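Local coordinates for mutT/nudix family protein (Listeria innocua, PDB 3I9X) that probably acts as a hydrolase of the Nudix family, this chain being the part of a longer protein that carries the Nudix domain, at residues D26-D31 and G74-N79; I33-K38 and Y124-P129. All blocks are in the same frame, centred on the assembly; numbering follows the deposited sequence.

Contact 1 (D26-D31 and G74-N79); sequences DGYTSD and GFVDEN
Val76 N donates to Tyr28 O at 2.9 Å, nearly straight at 170°. Phe75 CA adds a weaker C-H contact to Tyr28 O. One water accepts from Tyr28 N and donates to Val76 O, a second link between the same two residues. Further along, the strands pair antiparallel. Ser30 and Gly74 form the hydrogen-bonded pair: Ser30 N gives to Gly74 O at 3.0 Å, and Gly74 N gives to Ser30 O at 3.2 Å. Thr29 and Phe75 form the non-hydrogen-bonded pair, and their side chains lie side by side. Thr29 CG2 sits over one face of the Phe75 ring, 3.9 Å from its centroid, a CH-pi contact. With chi1 at 65°, Thr29 puts CG2 over the ring and OG1 between its own backbone N and carbonyl carbon, from where it donates to Asp31 OD2 from above the carboxylate plane. Asp31 OD2 also bonds Ser120 and a glycerol. The Val76 and Tyr28 side chains lie alongside each other, Val76 CB being 3.7 Å from Tyr28 CD2. Val76 CG2 reaches Ser30 CB at 3.9 Å. Helix 82-94 covers this side through Ala82 and Ala85, and Ser30 OG bonds Ala82 O. The Tyr28 hydroxyl bonds Asp108 of the second subunit. Asp77 OD2 accepts from Asn79 N in an Asx turn, and Asp77 N donates to Glu80 OE2. Gly74 and Glu80 fit the first positions of the Nudix box, the family's loop-helix-loop signature, and helix 82-94 fits its helix.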
loop_
_atom_site.group_PDB
_atom_site.type_symbol
_atom_site.label_atom_id
_atom_site.label_comp_id
_atom_site.label_asym_id
_atom_site.label_seq_id
_atom_site.Cartn_x
_atom_site.Cartn_y
_atom_site.Cartn_z
ATOM N N ASP A 26 13.935 1.126 7.029
ATOM C CA ASP A 26 15.178 0.791 6.368
ATOM C C ASP A 26 15.028 0.645 4.881
ATOM O O ASP A 26 16.037 0.627 4.153
ATOM C CB ASP A 26 15.723 -0.477 6.995
ATOM C CG ASP A 26 16.115 -0.246 8.403
ATOM O OD1 ASP A 26 15.789 -1.055 9.300
ATOM O OD2 ASP A 26 16.714 0.838 8.613
ATOM N N GLY A 27 13.791 0.599 4.389
ATOM C CA GLY A 27 13.613 0.361 2.958
ATOM C C GLY A 27 12.171 0.276 2.521
ATOM O O GLY A 27 11.293 -0.054 3.294
ATOM N N TYR A 28 11.974 0.577 1.249
ATOM C CA TYR A 28 10.712 0.442 0.588
ATOM C C TYR A 28 10.983 -0.347 -0.660
ATOM O O TYR A 28 11.817 0.069 -1.462
ATOM C CB TYR A 28 10.229 1.852 0.209
ATOM C CG TYR A 28 8.858 1.960 -0.384
ATOM C CD1 TYR A 28 7.787 1.174 0.086
ATOM C CD2 TYR A 28 8.581 2.930 -1.349
ATOM C CE1 TYR A 28 6.523 1.328 -0.433
ATOM C CE2 TYR A 28 7.317 3.084 -1.867
ATOM C CZ TYR A 28 6.276 2.295 -1.411
ATOM O OH TYR A 28 4.996 2.469 -1.952
ATOM N N THR A 29 10.239 -1.440 -0.857
ATOM C CA THR A 29 10.357 -2.251 -2.065
ATOM C C THR A 29 9.055 -2.360 -2.874
ATOM O O THR A 29 7.959 -2.148 -2.365
ATOM C CB THR A 29 10.864 -3.672 -1.762
ATOM O OG1 THR A 29 9.897 -4.342 -0.970
ATOM C CG2 THR A 29 12.166 -3.638 -0.975
ATOM N N SER A 30 9.237 -2.620 -4.163
ATOM C CA SER A 30 8.186 -2.881 -5.118
ATOM C C SER A 30 8.344 -4.335 -5.550
ATOM O O SER A 30 9.333 -4.675 -6.196
ATOM C CB SER A 30 8.393 -1.979 -6.313
ATOM O OG SER A 30 7.210 -1.848 -7.054
ATOM N N ASP A 31 7.443 -5.203 -5.107
ATOM C CA ASP A 31 7.511 -6.648 -5.416
ATOM C C ASP A 31 6.370 -7.073 -6.335
ATOM O O ASP A 31 5.225 -6.633 -6.168
ATOM C CB ASP A 31 7.505 -7.437 -4.102
ATOM C CG ASP A 31 8.772 -7.198 -3.292
ATOM O OD1 ASP A 31 9.864 -7.368 -3.889
ATOM O OD2 ASP A 31 8.689 -6.801 -2.098
ATOM N N GLY A 74 12.475 -5.075 -6.423
ATOM C CA GLY A 74 13.664 -4.307 -6.046
ATOM C C GLY A 74 13.304 -3.154 -5.138
ATOM O O GLY A 74 12.100 -2.892 -4.880
ATOM N N PHE A 75 14.346 -2.457 -4.653
ATOM C CA PHE A 75 14.173 -1.235 -3.850
ATOM C C PHE A 75 13.659 -0.065 -4.671
ATOM O O PHE A 75 14.052 0.078 -5.811
ATOM C CB PHE A 75 15.477 -0.907 -3.113
ATOM C CG PHE A 75 15.781 -1.898 -2.036
ATOM C CD1 PHE A 75 15.176 -1.790 -0.799
ATOM C CD2 PHE A 75 16.595 -2.987 -2.286
ATOM C CE1 PHE A 75 15.416 -2.721 0.205
ATOM C CE2 PHE A 75 16.836 -3.933 -1.288
ATOM C CZ PHE A 75 16.260 -3.785 -0.044
ATOM N N VAL A 76 12.702 0.699 -4.115
ATOM C CA VAL A 76 12.205 1.912 -4.713
ATOM C C VAL A 76 13.207 3.042 -4.368
ATOM O O VAL A 76 13.741 3.093 -3.270
ATOM C CB VAL A 76 10.774 2.308 -4.202
ATOM C CG1 VAL A 76 10.313 3.678 -4.799
ATOM C CG2 VAL A 76 9.714 1.197 -4.518
ATOM N N ASP A 77 13.472 3.895 -5.352
ATOM C CA ASP A 77 14.407 5.034 -5.230
ATOM C C ASP A 77 13.652 6.250 -4.706
ATOM O O ASP A 77 12.470 6.481 -5.056
ATOM C CB ASP A 77 14.974 5.397 -6.621
ATOM C CG ASP A 77 16.126 6.404 -6.553
ATOM O OD1 ASP A 77 17.251 5.956 -6.218
ATOM O OD2 ASP A 77 15.908 7.607 -6.851
ATOM N N GLU A 78 14.351 7.041 -3.895
ATOM C CA GLU A 78 13.807 8.278 -3.350
ATOM C C GLU A 78 13.037 9.075 -4.369
ATOM O O GLU A 78 12.016 9.663 -4.029
ATOM C CB GLU A 78 14.915 9.155 -2.740
ATOM C CG GLU A 78 16.060 9.490 -3.698
ATOM C CD GLU A 78 16.992 10.569 -3.169
ATOM O OE1 GLU A 78 18.233 10.373 -3.335
ATOM O OE2 GLU A 78 16.483 11.600 -2.617
ATOM N N ASN A 79 13.478 9.074 -5.622
ATOM C CA ASN A 79 12.811 9.902 -6.635
ATOM C C ASN A 79 11.820 9.180 -7.562
ATOM O O ASN A 79 11.505 9.660 -8.655
ATOM C CB ASN A 79 13.870 10.731 -7.394
ATOM C CG ASN A 79 14.565 11.770 -6.475
ATOM O OD1 ASN A 79 15.734 11.592 -6.080
ATOM N ND2 ASN A 79 13.825 12.838 -6.100
HETATM O O HOH W 1 13.937 1.807 -0.309
#

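Contact 2 (I33-K38 and Y124-P129); sequences ILTTVK and YAIVPP
Pro129 turns one side of its puckered ring to Thr36, whose OG1 lies over it, 3.1 Å from Pro129 N. That nitrogen has no hydrogen to share, so this is contact without a bond. The two side chains meet at about a right angle. Tyr124 has the flat aromatic ring here; it leads away from residues 33-38 and packs on strand 102-107 and helix 161-177. Of its side chain, CB meets the partner segment, 3.9 Å from Ile33 CB. With chi1 at -170°, Thr36 OG1 lies opposite its own backbone N and donates to Val127 O at 2.9 Å. Ala125 O is gripped twice by Thr35: the backbone N reaches it at 2.9 Å, and OG1 at 3.0 Å, tilted 29° from the carbonyl plane. Ala125 N to Ile33 O and Val127 N to Thr35 O complete the parallel pairing. On the sheet face that carries Leu34 and Ala125, Leu34 CD1 touches Ala125 CB at 3.9 Å; it also meets Val127 CG1 at 4.1 Å. Ala125 and Val127 also pack on Ile99. Lys38 NZ forms a salt bridge with Glu133 in helix 129-137. Ile33 also packs against helix 161-177 and strand 102-107, while strand 43-52 bonds the far edge of 33-38.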
loop_
_atom_site.group_PDB
_atom_site.type_symbol
_atom_site.label_atom_id
_atom_site.label_comp_id
_atom_site.label_asym_id
_atom_site.label_seq_id
_atom_site.Cartn_x
_atom_site.Cartn_y
_atom_site.Cartn_z
ATOM N N ILE A 33 4.210 -10.069 -8.347
ATOM C CA ILE A 33 3.689 -11.391 -8.670
ATOM C C ILE A 33 3.462 -11.399 -10.180
ATOM O O ILE A 33 2.511 -10.788 -10.699
ATOM C CB ILE A 33 2.432 -11.647 -7.924
ATOM C CG1 ILE A 33 2.741 -11.685 -6.429
ATOM C CG2 ILE A 33 1.772 -12.916 -8.328
ATOM C CD1 ILE A 33 3.419 -12.900 -6.060
ATOM N N LEU A 34 4.342 -12.096 -10.876
ATOM C CA LEU A 34 4.351 -12.123 -12.329
ATOM C C LEU A 34 3.794 -13.415 -12.868
ATOM O O LEU A 34 4.477 -14.452 -12.831
ATOM C CB LEU A 34 5.789 -11.971 -12.809
ATOM C CG LEU A 34 6.103 -11.353 -14.142
ATOM C CD1 LEU A 34 5.100 -10.237 -14.381
ATOM C CD2 LEU A 34 7.566 -10.791 -14.133
ATOM N N THR A 35 2.575 -13.362 -13.385
ATOM C CA THR A 35 1.854 -14.586 -13.762
ATOM C C THR A 35 1.498 -14.700 -15.228
ATOM O O THR A 35 1.483 -13.704 -15.966
ATOM C CB THR A 35 0.586 -14.747 -12.951
ATOM O OG1 THR A 35 -0.412 -13.836 -13.395
ATOM C CG2 THR A 35 0.847 -14.522 -11.456
ATOM N N THR A 36 1.240 -15.935 -15.646
ATOM C CA THR A 36 0.706 -16.247 -16.972
ATOM C C THR A 36 -0.212 -17.451 -16.861
ATOM O O THR A 36 -0.348 -18.049 -15.794
ATOM C CB THR A 36 1.778 -16.494 -18.017
ATOM O OG1 THR A 36 1.174 -16.556 -19.317
ATOM C CG2 THR A 36 2.528 -17.774 -17.763
ATOM N N VAL A 37 -0.896 -17.752 -17.948
ATOM C CA VAL A 37 -1.755 -18.919 -18.009
ATOM C C VAL A 37 -1.167 -19.764 -19.124
ATOM O O VAL A 37 -0.822 -19.248 -20.180
ATOM C CB VAL A 37 -3.225 -18.554 -18.257
ATOM C CG1 VAL A 37 -4.057 -19.807 -18.660
ATOM C CG2 VAL A 37 -3.854 -17.913 -17.011
ATOM N N LYS A 38 -0.928 -21.036 -18.848
ATOM C CA LYS A 38 -0.490 -21.946 -19.897
ATOM C C LYS A 38 -0.865 -23.369 -19.546
ATOM O O LYS A 38 -1.236 -23.670 -18.394
ATOM C CB LYS A 38 1.019 -21.836 -20.170
ATOM C CG LYS A 38 1.931 -22.402 -19.082
ATOM C CD LYS A 38 3.425 -22.245 -19.450
ATOM C CE LYS A 38 4.266 -23.514 -19.209
ATOM N NZ LYS A 38 5.252 -23.717 -20.299
ATOM N N TYR A 124 0.503 -7.370 -8.852
ATOM C CA TYR A 124 0.537 -8.479 -9.811
ATOM C C TYR A 124 0.370 -8.048 -11.254
ATOM O O TYR A 124 -0.149 -6.992 -11.532
ATOM C CB TYR A 124 -0.505 -9.529 -9.497
ATOM C CG TYR A 124 -1.978 -9.214 -9.754
ATOM C CD1 TYR A 124 -2.543 -9.359 -11.009
ATOM C CD2 TYR A 124 -2.811 -8.894 -8.703
ATOM C CE1 TYR A 124 -3.915 -9.157 -11.207
ATOM C CE2 TYR A 124 -4.173 -8.670 -8.883
ATOM C CZ TYR A 124 -4.722 -8.807 -10.133
ATOM O OH TYR A 124 -6.078 -8.570 -10.281
ATOM N N ALA A 125 0.807 -8.898 -12.160
ATOM C CA ALA A 125 0.589 -8.708 -13.587
ATOM C C ALA A 125 0.299 -10.068 -14.216
ATOM O O ALA A 125 0.808 -11.106 -13.748
ATOM C CB ALA A 125 1.817 -8.086 -14.234
ATOM N N ILE A 126 -0.515 -10.047 -15.273
ATOM C CA ILE A 126 -0.800 -11.216 -16.091
ATOM C C ILE A 126 -0.253 -10.975 -17.491
ATOM O O ILE A 126 -0.742 -10.130 -18.216
ATOM C CB ILE A 126 -2.282 -11.522 -16.120
ATOM C CG1 ILE A 126 -2.779 -11.780 -14.706
ATOM C CG2 ILE A 126 -2.597 -12.763 -17.007
ATOM C CD1 ILE A 126 -4.237 -11.531 -14.548
ATOM N N VAL A 127 0.803 -11.686 -17.862
ATOM C CA VAL A 127 1.472 -11.421 -19.121
ATOM C C VAL A 127 1.384 -12.667 -19.992
ATOM O O VAL A 127 0.948 -13.707 -19.520
ATOM C CB VAL A 127 2.902 -10.943 -18.877
ATOM C CG1 VAL A 127 2.896 -9.827 -17.814
ATOM C CG2 VAL A 127 3.797 -12.104 -18.433
ATOM N N PRO A 128 1.698 -12.535 -21.293
ATOM C CA PRO A 128 1.715 -13.702 -22.143
ATOM C C PRO A 128 2.856 -14.617 -21.731
ATOM O O PRO A 128 3.897 -14.144 -21.265
ATOM C CB PRO A 128 1.920 -13.123 -23.568
ATOM C CG PRO A 128 1.426 -11.700 -23.482
ATOM C CD PRO A 128 1.898 -11.297 -22.078
ATOM N N PRO A 129 2.664 -15.925 -21.915
ATOM C CA PRO A 129 3.605 -16.902 -21.371
ATOM C C PRO A 129 4.986 -16.827 -21.966
ATOM O O PRO A 129 5.941 -17.225 -21.303
ATOM C CB PRO A 129 2.939 -18.258 -21.663
ATOM C CG PRO A 129 1.936 -17.996 -22.710
ATOM C CD PRO A 129 1.548 -16.550 -22.652
#

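From the N terminus the chain first runs along strand 27-40, which serves both contacts in turn. Its opening residues belong to contact 1, and 33-38 follow in contact 2. The chain then returns through strand 43-52 and, after a loop region, strand 69-75, closing contact 1 antiparallel. Helix 82-94 and strand 102-107 come next, and strand 118-126 closes contact 2 parallel. The segments alternate, so the contacts cross rather than nest. Their centres lie about 23 Å apart, on opposite sides of the chain's centre. Both contacts pair strand 27-40 with a neighbour in the mixed sheet: contact 1 joins it to the start of the Nudix box, contact 2 to the end of strand 118-126 and the turn that follows.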